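Exopolygalacturonase (Yersinia enterocolitica, PDB 2UVF) cleaves polygalacturonic acid, a main backbone component of pectin, from the chain end as a family 28 glycoside hydrolase of the parallel beta-helix fold. Local coordinates at residues L171-Q177 / Y196-W202; I180-P185 / L201-M207. All coordinates share one frame; numbering follows the deposited sequence.

How the contacts relate
Both contacts fasten the same short helix, 173-181, to the strand 194-202 and the loop after it, some 25 Å from the centre of the chain. Contact 1 holds the start of the helix and contact 2 its end together with the loop that follows; L201 and W202 belong to both, and the two centres are 13 Å apart. Isoleucines face inward in each, I176 in contact 1 and I180 in contact 2, but most touching residues of contact 1 are buried, fewer in contact 2. The polar chemistry differs: backbone and short polar side chains make well-defined hydrogen bonds in contact 1, whereas contact 2 relies on one lysine amine near helix-end carbonyls and on close van der Waals packing.

Contact 1 of 2, residues L171-Q177 / Y196-W202; sequences LNTKAIQ and YKSGALW
The helix closing the N-terminal end of the beta-helix starts here, where N172 and T173 take hold of the strand as it runs through K197 and S198 into the break at G199. N172 bonds the carbonyl oxygen of K197 twice. Its backbone N lies 2.9 Å from K197 O, tilted 26° from the carbonyl plane, and its ND2 comes in that plane, on a lone pair, 3.3 Å from K197 O. With OD1 of the same amide taking the N-H of I165, the N172 side chain is fixed in rotation. One residue on, T173 OG1 accepts the N-H of G199 at 2.9 Å. The T173 torsion (chi1 -42°) sets OG1 beside the backbone N and sends CG2 the other way, alongside A200 O.

Such a helix over the open end of the coil is familiar from pectate lyase-like proteins, and its inner face is carried by I176. The two branches of I176 part: CG2 meets both methyls of L201, each at 3.6 Å, the two side chains crossing near a right angle, while CD1 lies 3.8 Å from S198 CB. L217 of strand 215-219, a parallel neighbour of 194-202, touches I176, S198 and L201. S198 OG turns back to G199 O, a 2.9 Å bond in the carbonyl plane that satisfies the buried hydroxyl. Farther along, the Q177 amide, whose orientation is uncertain, lies at the edge of the W202 indole near CD1, the planes 35° apart.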
ATOM      1  N   LEU A 171      10.327 -29.765   2.194  1.00 62.80           N
ATOM      2  CA  LEU A 171      10.261 -28.472   2.864  1.00 61.44           C
ATOM      3  C   LEU A 171      11.646 -27.826   2.753  1.00 60.39           C
ATOM      4  O   LEU A 171      12.656 -28.406   3.173  1.00 60.46           O
ATOM      5  CB  LEU A 171       9.825 -28.640   4.323  1.00 61.33           C
ATOM      6  CG  LEU A 171       9.860 -27.409   5.231  1.00 61.70           C
ATOM      7  CD1 LEU A 171       8.694 -26.460   4.944  1.00 61.76           C
ATOM      8  CD2 LEU A 171       9.862 -27.846   6.692  1.00 61.80           C
ATOM      9  N   ASN A 172      11.691 -26.633   2.173  1.00 58.93           N
ATOM     10  CA  ASN A 172      12.956 -26.011   1.796  1.00 57.38           C
ATOM     11  C   ASN A 172      13.461 -24.933   2.749  1.00 56.72           C
ATOM     12  O   ASN A 172      14.441 -24.258   2.431  1.00 56.65           O
ATOM     13  CB  ASN A 172      12.854 -25.438   0.377  1.00 57.16           C
ATOM     14  CG  ASN A 172      12.690 -26.511  -0.677  1.00 56.62           C
ATOM     15  OD1 ASN A 172      13.642 -27.215  -1.016  1.00 55.57           O
ATOM     16  ND2 ASN A 172      11.480 -26.635  -1.212  1.00 55.84           N
ATOM     17  N   THR A 173      12.807 -24.774   3.906  1.00 55.81           N
ATOM     18  CA  THR A 173      13.170 -23.734   4.889  1.00 55.25           C
ATOM     19  C   THR A 173      14.670 -23.712   5.133  1.00 55.26           C
ATOM     20  O   THR A 173      15.283 -22.641   5.134  1.00 55.36           O
ATOM     21  CB  THR A 173      12.494 -23.931   6.270  1.00 54.91           C
ATOM     22  OG1 THR A 173      11.123 -24.305   6.113  1.00 54.95           O
ATOM     23  CG2 THR A 173      12.583 -22.661   7.099  1.00 54.80           C
ATOM     24  N   LYS A 174      15.237 -24.909   5.329  1.00 54.87           N
ATOM     25  CA  LYS A 174      16.653 -25.108   5.656  1.00 54.44           C
ATOM     26  C   LYS A 174      17.592 -24.783   4.492  1.00 53.66           C
ATOM     27  O   LYS A 174      18.592 -24.086   4.673  1.00 53.32           O
ATOM     28  CB  LYS A 174      16.887 -26.534   6.164  1.00 54.39           C
ATOM     29  CG  LYS A 174      17.891 -26.597   7.309  1.00 55.78           C
ATOM     30  CD  LYS A 174      17.551 -27.709   8.304  1.00 56.91           C
ATOM     31  CE  LYS A 174      17.818 -27.266   9.744  1.00 57.80           C
ATOM     32  NZ  LYS A 174      16.763 -26.323  10.241  1.00 58.05           N
ATOM     33  N   ALA A 175      17.258 -25.284   3.307  1.00 53.16           N
ATOM     34  CA  ALA A 175      17.989 -24.954   2.085  1.00 52.72           C
ATOM     35  C   ALA A 175      18.019 -23.443   1.830  1.00 52.48           C
ATOM     36  O   ALA A 175      19.098 -22.856   1.671  1.00 52.53           O
ATOM     37  CB  ALA A 175      17.379 -25.681   0.906  1.00 53.05           C
ATOM     38  N   ILE A 176      16.835 -22.821   1.813  1.00 51.86           N
ATOM     39  CA  ILE A 176      16.697 -21.377   1.573  1.00 51.17           C
ATOM     40  C   ILE A 176      17.394 -20.546   2.656  1.00 51.10           C
ATOM     41  O   ILE A 176      18.082 -19.574   2.348  1.00 51.09           O
ATOM     42  CB  ILE A 176      15.205 -20.945   1.416  1.00 50.80           C
ATOM     43  CG1 ILE A 176      14.581 -21.612   0.181  1.00 49.75           C
ATOM     44  CG2 ILE A 176      15.085 -19.418   1.295  1.00 50.49           C
ATOM     45  CD1 ILE A 176      13.085 -21.794   0.249  1.00 47.35           C
ATOM     46  N   GLN A 177      17.219 -20.942   3.915  1.00 50.93           N
ATOM     47  CA  GLN A 177      17.894 -20.283   5.037  1.00 50.77           C
ATOM     48  C   GLN A 177      19.405 -20.421   4.943  1.00 51.02           C
ATOM     49  O   GLN A 177      20.127 -19.457   5.172  1.00 51.09           O
ATOM     50  CB  GLN A 177      17.409 -20.849   6.368  1.00 50.19           C
ATOM     51  CG  GLN A 177      17.688 -19.943   7.534  1.00 48.80           C
ATOM     52  CD  GLN A 177      16.803 -18.727   7.519  1.00 46.43           C
ATOM     53  OE1 GLN A 177      17.267 -17.610   7.263  1.00 44.75           O
ATOM     54  NE2 GLN A 177      15.508 -18.937   7.775  1.00 43.86           N
ATOM     55  N   TYR A 196       8.579 -24.124  -4.501  1.00 44.69           N
ATOM     56  CA  TYR A 196       9.349 -24.437  -3.286  1.00 44.10           C
ATOM     57  C   TYR A 196       8.571 -24.112  -2.004  1.00 43.56           C
ATOM     58  O   TYR A 196       8.480 -22.943  -1.600  1.00 43.56           O
ATOM     59  CB  TYR A 196      10.663 -23.641  -3.287  1.00 44.51           C
ATOM     60  CG  TYR A 196      11.477 -23.781  -4.563  1.00 45.22           C
ATOM     61  CD1 TYR A 196      12.541 -24.676  -4.642  1.00 46.33           C
ATOM     62  CD2 TYR A 196      11.180 -23.015  -5.692  1.00 46.08           C
ATOM     63  CE1 TYR A 196      13.297 -24.809  -5.830  1.00 46.49           C
ATOM     64  CE2 TYR A 196      11.923 -23.139  -6.876  1.00 45.63           C
ATOM     65  CZ  TYR A 196      12.974 -24.031  -6.936  1.00 45.54           C
ATOM     66  OH  TYR A 196      13.692 -24.147  -8.096  1.00 45.58           O
ATOM     67  N   LYS A 197       7.998 -25.142  -1.377  1.00 43.14           N
ATOM     68  CA  LYS A 197       7.370 -24.999  -0.050  1.00 42.31           C
ATOM     69  C   LYS A 197       8.422 -24.598   0.983  1.00 41.92           C
ATOM     70  O   LYS A 197       9.566 -25.066   0.942  1.00 42.27           O
ATOM     71  CB  LYS A 197       6.644 -26.284   0.374  1.00 42.10           C
ATOM     72  CG  LYS A 197       5.926 -26.165   1.716  1.00 42.01           C
ATOM     73  CD  LYS A 197       4.805 -27.184   1.895  1.00 43.56           C
ATOM     74  CE  LYS A 197       3.528 -26.713   1.209  1.00 43.93           C
ATOM     75  NZ  LYS A 197       2.315 -27.100   1.961  1.00 44.27           N
ATOM     76  N   SER A 198       8.050 -23.699   1.887  1.00 41.45           N
ATOM     77  CA  SER A 198       8.984 -23.188   2.887  1.00 40.84           C
ATOM     78  C   SER A 198       8.224 -22.676   4.103  1.00 40.72           C
ATOM     79  O   SER A 198       7.043 -22.330   4.006  1.00 40.52           O
ATOM     80  CB  SER A 198       9.868 -22.093   2.287  1.00 40.64           C
ATOM     81  OG  SER A 198      10.680 -21.455   3.267  1.00 40.92           O
ATOM     82  N   GLY A 199       8.902 -22.666   5.250  1.00 40.48           N
ATOM     83  CA  GLY A 199       8.384 -22.036   6.467  1.00 40.06           C
ATOM     84  C   GLY A 199       9.001 -20.666   6.604  1.00 39.75           C
ATOM     85  O   GLY A 199       9.623 -20.162   5.661  1.00 39.78           O
ATOM     86  N   ALA A 200       8.858 -20.063   7.776  1.00 39.50           N
ATOM     87  CA  ALA A 200       9.420 -18.731   8.018  1.00 39.83           C
ATOM     88  C   ALA A 200      10.899 -18.662   7.690  1.00 39.78           C
ATOM     89  O   ALA A 200      11.662 -19.532   8.080  1.00 40.46           O
ATOM     90  CB  ALA A 200       9.176 -18.278   9.462  1.00 39.52           C
ATOM     91  N   LEU A 201      11.289 -17.615   6.970  1.00 39.82           N
ATOM     92  CA  LEU A 201      12.682 -17.366   6.618  1.00 39.69           C
ATOM     93  C   LEU A 201      13.056 -16.023   7.224  1.00 39.71           C
ATOM     94  O   LEU A 201      12.187 -15.207   7.486  1.00 39.57           O
ATOM     95  CB  LEU A 201      12.871 -17.326   5.094  1.00 39.52           C
ATOM     96  CG  LEU A 201      12.327 -18.494   4.258  1.00 39.93           C
ATOM     97  CD1 LEU A 201      12.095 -18.063   2.810  1.00 40.64           C
ATOM     98  CD2 LEU A 201      13.230 -19.741   4.319  1.00 38.26           C
ATOM     99  N   TRP A 202      14.347 -15.799   7.452  1.00 40.11           N
ATOM    100  CA  TRP A 202      14.802 -14.632   8.190  1.00 40.47           C
ATOM    101  C   TRP A 202      15.894 -13.954   7.386  1.00 41.16           C
ATOM    102  O   TRP A 202      16.956 -14.534   7.141  1.00 41.78           O
ATOM    103  CB  TRP A 202      15.298 -15.032   9.588  1.00 40.35           C
ATOM    104  CG  TRP A 202      14.299 -15.863  10.341  1.00 39.54           C
ATOM    105  CD1 TRP A 202      14.119 -17.222  10.245  1.00 39.60           C
ATOM    106  CD2 TRP A 202      13.332 -15.394  11.285  1.00 38.66           C
ATOM    107  NE1 TRP A 202      13.090 -17.623  11.072  1.00 40.43           N
ATOM    108  CE2 TRP A 202      12.588 -16.522  11.720  1.00 39.94           C
ATOM    109  CE3 TRP A 202      13.015 -14.132  11.802  1.00 39.67           C
ATOM    110  CZ2 TRP A 202      11.546 -16.425  12.659  1.00 39.06           C
ATOM    111  CZ3 TRP A 202      11.978 -14.037  12.744  1.00 40.23           C
ATOM    112  CH2 TRP A 202      11.263 -15.184  13.160  1.00 39.16           C
TER

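Contact 2 of 2, residues I180-P185 / L201-M207; sequences IDSCKP and LWLKSDM
K204 NZ comes up to the carbonyl oxygens at the end of helix 173-181. It makes a weak hydrogen bond to D181 O at 3.2 Å; I180 O is nearer, but that oxygen is crowded in the model, so the second bond is doubtful. The lysine gets there by a folded route: CG sits between the backbone N and the carbonyl carbon (chi1 57°), and the chain bends at chi2 and again at chi4 (-87°). CE is thereby laid against C183, 3.3 Å from C183 O. A positive amine at a helix C-terminus would be expected to sit favourably with the partial negative charge of the carbonyls there, and D181 OD1, 5.2 Å from K204 NZ and not in contact with it, may add to this.

Past the lysine, the apolar part of the contact is I180. Its CG2 lies 3.6 Å from the sulfur of M207 and also meets W202 O, while CD1 touches L203 CD2 at 4.1 Å; both pairs of side chains meet at a slant. M207 in turn reaches C187 and V189 of strand 187-191, and C187 is disulfide-bonded to C183, which ties the loop after the helix to that strand.

At the far end P185 meets D206: CB to CB is 4.0 Å, and P185 CA makes a CH...O contact of 3.5 Å with D206 O. D206 OD1 itself is held by N260. Here the loop after the helix leads into strand 187-191, which pairs in parallel with 156-158 and 207-211; the arrangement is consistent with the helical N-terminal cap, here packed on the first coils, of pectate lyase-like beta-helices.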
ATOM      1  N   ILE A 180      20.587 -17.906   2.360  1.00 53.47           N
ATOM      2  CA  ILE A 180      20.616 -16.542   2.922  1.00 53.93           C
ATOM      3  C   ILE A 180      21.748 -16.395   3.941  1.00 54.58           C
ATOM      4  O   ILE A 180      22.404 -15.354   3.993  1.00 54.56           O
ATOM      5  CB  ILE A 180      19.264 -16.125   3.581  1.00 53.84           C
ATOM      6  CG1 ILE A 180      18.119 -16.139   2.559  1.00 53.34           C
ATOM      7  CG2 ILE A 180      19.381 -14.740   4.217  1.00 53.79           C
ATOM      8  CD1 ILE A 180      16.736 -16.292   3.182  1.00 53.63           C
ATOM      9  N   ASP A 181      21.963 -17.433   4.752  1.00 55.56           N
ATOM     10  CA  ASP A 181      23.036 -17.427   5.755  1.00 56.46           C
ATOM     11  C   ASP A 181      24.409 -17.285   5.090  1.00 56.80           C
ATOM     12  O   ASP A 181      25.217 -16.452   5.501  1.00 56.67           O
ATOM     13  CB  ASP A 181      22.985 -18.686   6.632  1.00 56.21           C
ATOM     14  CG  ASP A 181      21.878 -18.644   7.669  1.00 56.78           C
ATOM     15  OD1 ASP A 181      21.482 -17.537   8.097  1.00 56.59           O
ATOM     16  OD2 ASP A 181      21.406 -19.733   8.070  1.00 57.03           O
ATOM     17  N   SER A 182      24.643 -18.076   4.043  1.00 57.77           N
ATOM     18  CA  SER A 182      25.908 -18.063   3.299  1.00 58.62           C
ATOM     19  C   SER A 182      26.013 -16.868   2.357  1.00 59.14           C
ATOM     20  O   SER A 182      26.448 -17.013   1.210  1.00 59.31           O
ATOM     21  CB  SER A 182      26.066 -19.360   2.499  1.00 58.68           C
ATOM     22  OG  SER A 182      25.468 -19.252   1.216  1.00 59.38           O
ATOM     23  N   CYS A 183      25.626 -15.691   2.846  1.00 59.89           N
ATOM     24  CA  CYS A 183      25.481 -14.515   1.990  1.00 60.51           C
ATOM     25  C   CYS A 183      26.454 -13.400   2.386  1.00 60.74           C
ATOM     26  O   CYS A 183      26.392 -12.884   3.507  1.00 61.00           O
ATOM     27  CB  CYS A 183      24.034 -14.005   2.055  1.00 60.71           C
ATOM     28  SG  CYS A 183      23.178 -13.819   0.457  1.00 61.13           S
ATOM     29  N   LYS A 184      27.350 -13.042   1.466  1.00 60.84           N
ATOM     30  CA  LYS A 184      28.208 -11.866   1.621  1.00 60.95           C
ATOM     31  C   LYS A 184      27.366 -10.606   1.396  1.00 60.61           C
ATOM     32  O   LYS A 184      26.360 -10.676   0.690  1.00 60.91           O
ATOM     33  CB  LYS A 184      29.363 -11.912   0.610  1.00 61.05           C
ATOM     34  CG  LYS A 184      30.571 -12.742   1.045  1.00 61.36           C
ATOM     35  CD  LYS A 184      31.682 -12.747  -0.020  1.00 61.72           C
ATOM     36  CE  LYS A 184      31.538 -13.923  -0.999  1.00 62.31           C
ATOM     37  NZ  LYS A 184      32.828 -14.293  -1.657  1.00 61.88           N
ATOM     38  N   PRO A 185      27.745  -9.461   2.015  1.00 60.20           N
ATOM     39  CA  PRO A 185      27.091  -8.171   1.709  1.00 59.78           C
ATOM     40  C   PRO A 185      27.086  -7.805   0.220  1.00 59.24           C
ATOM     41  O   PRO A 185      28.146  -7.693  -0.405  1.00 59.06           O
ATOM     42  CB  PRO A 185      27.913  -7.159   2.523  1.00 59.73           C
ATOM     43  CG  PRO A 185      28.427  -7.959   3.668  1.00 59.83           C
ATOM     44  CD  PRO A 185      28.748  -9.308   3.087  1.00 60.03           C
ATOM     45  N   LEU A 201      11.289 -17.615   6.970  1.00 39.82           N
ATOM     46  CA  LEU A 201      12.682 -17.366   6.618  1.00 39.69           C
ATOM     47  C   LEU A 201      13.056 -16.023   7.224  1.00 39.71           C
ATOM     48  O   LEU A 201      12.187 -15.207   7.486  1.00 39.57           O
ATOM     49  CB  LEU A 201      12.871 -17.326   5.094  1.00 39.52           C
ATOM     50  CG  LEU A 201      12.327 -18.494   4.258  1.00 39.93           C
ATOM     51  CD1 LEU A 201      12.095 -18.063   2.810  1.00 40.64           C
ATOM     52  CD2 LEU A 201      13.230 -19.741   4.319  1.00 38.26           C
ATOM     53  N   TRP A 202      14.347 -15.799   7.452  1.00 40.11           N
ATOM     54  CA  TRP A 202      14.802 -14.632   8.190  1.00 40.47           C
ATOM     55  C   TRP A 202      15.894 -13.954   7.386  1.00 41.16           C
ATOM     56  O   TRP A 202      16.956 -14.534   7.141  1.00 41.78           O
ATOM     57  CB  TRP A 202      15.298 -15.032   9.588  1.00 40.35           C
ATOM     58  CG  TRP A 202      14.299 -15.863  10.341  1.00 39.54           C
ATOM     59  CD1 TRP A 202      14.119 -17.222  10.245  1.00 39.60           C
ATOM     60  CD2 TRP A 202      13.332 -15.394  11.285  1.00 38.66           C
ATOM     61  NE1 TRP A 202      13.090 -17.623  11.072  1.00 40.43           N
ATOM     62  CE2 TRP A 202      12.588 -16.522  11.720  1.00 39.94           C
ATOM     63  CE3 TRP A 202      13.015 -14.132  11.802  1.00 39.67           C
ATOM     64  CZ2 TRP A 202      11.546 -16.425  12.659  1.00 39.06           C
ATOM     65  CZ3 TRP A 202      11.978 -14.037  12.744  1.00 40.23           C
ATOM     66  CH2 TRP A 202      11.263 -15.184  13.160  1.00 39.16           C
ATOM     67  N   LEU A 203      15.611 -12.732   6.949  1.00 41.18           N
ATOM     68  CA  LEU A 203      16.520 -12.005   6.086  1.00 41.07           C
ATOM     69  C   LEU A 203      17.541 -11.282   6.940  1.00 41.28           C
ATOM     70  O   LEU A 203      17.424 -11.228   8.167  1.00 41.19           O
ATOM     71  CB  LEU A 203      15.757 -11.000   5.200  1.00 40.62           C
ATOM     72  CG  LEU A 203      14.691 -11.500   4.213  1.00 39.48           C
ATOM     73  CD1 LEU A 203      14.101 -10.342   3.463  1.00 36.84           C
ATOM     74  CD2 LEU A 203      15.244 -12.511   3.227  1.00 37.32           C
ATOM     75  N   LYS A 204      18.549 -10.734   6.279  1.00 41.62           N
ATOM     76  CA  LYS A 204      19.569  -9.954   6.957  1.00 41.65           C
ATOM     77  C   LYS A 204      19.946  -8.784   6.071  1.00 41.83           C
ATOM     78  O   LYS A 204      19.611  -8.763   4.874  1.00 41.09           O
ATOM     79  CB  LYS A 204      20.798 -10.802   7.266  1.00 41.83           C
ATOM     80  CG  LYS A 204      21.451 -11.461   6.048  1.00 42.47           C
ATOM     81  CD  LYS A 204      22.960 -11.329   6.149  1.00 44.45           C
ATOM     82  CE  LYS A 204      23.674 -12.234   5.176  1.00 45.49           C
ATOM     83  NZ  LYS A 204      23.887 -13.582   5.779  1.00 46.26           N
ATOM     84  N   SER A 205      20.635  -7.820   6.681  1.00 41.78           N
ATOM     85  CA  SER A 205      21.089  -6.610   6.012  1.00 42.24           C
ATOM     86  C   SER A 205      21.924  -6.870   4.745  1.00 42.53           C
ATOM     87  O   SER A 205      22.517  -7.943   4.582  1.00 42.00           O
ATOM     88  CB  SER A 205      21.863  -5.743   7.003  1.00 41.88           C
ATOM     89  OG  SER A 205      21.030  -5.425   8.115  1.00 42.87           O
ATOM     90  N   ASP A 206      21.940  -5.870   3.859  1.00 43.12           N
ATOM     91  CA  ASP A 206      22.754  -5.874   2.630  1.00 43.17           C
ATOM     92  C   ASP A 206      22.604  -7.136   1.778  1.00 43.10           C
ATOM     93  O   ASP A 206      23.585  -7.848   1.517  1.00 42.87           O
ATOM     94  CB  ASP A 206      24.226  -5.580   2.964  1.00 43.41           C
ATOM     95  CG  ASP A 206      24.404  -4.232   3.627  1.00 44.67           C
ATOM     96  OD1 ASP A 206      24.074  -3.206   2.996  1.00 46.41           O
ATOM     97  OD2 ASP A 206      24.872  -4.188   4.781  1.00 47.37           O
ATOM     98  N   MET A 207      21.364  -7.409   1.362  1.00 42.86           N
ATOM     99  CA  MET A 207      21.071  -8.522   0.455  1.00 42.30           C
ATOM    100  C   MET A 207      19.866  -8.238  -0.461  1.00 42.10           C
ATOM    101  O   MET A 207      19.117  -7.280  -0.255  1.00 42.36           O
ATOM    102  CB  MET A 207      20.869  -9.834   1.235  1.00 42.32           C
ATOM    103  CG  MET A 207      19.617  -9.879   2.105  1.00 41.34           C
ATOM    104  SD  MET A 207      19.131 -11.537   2.590  1.00 43.01           S
ATOM    105  CE  MET A 207      18.416 -12.173   1.061  1.00 42.29           C
TER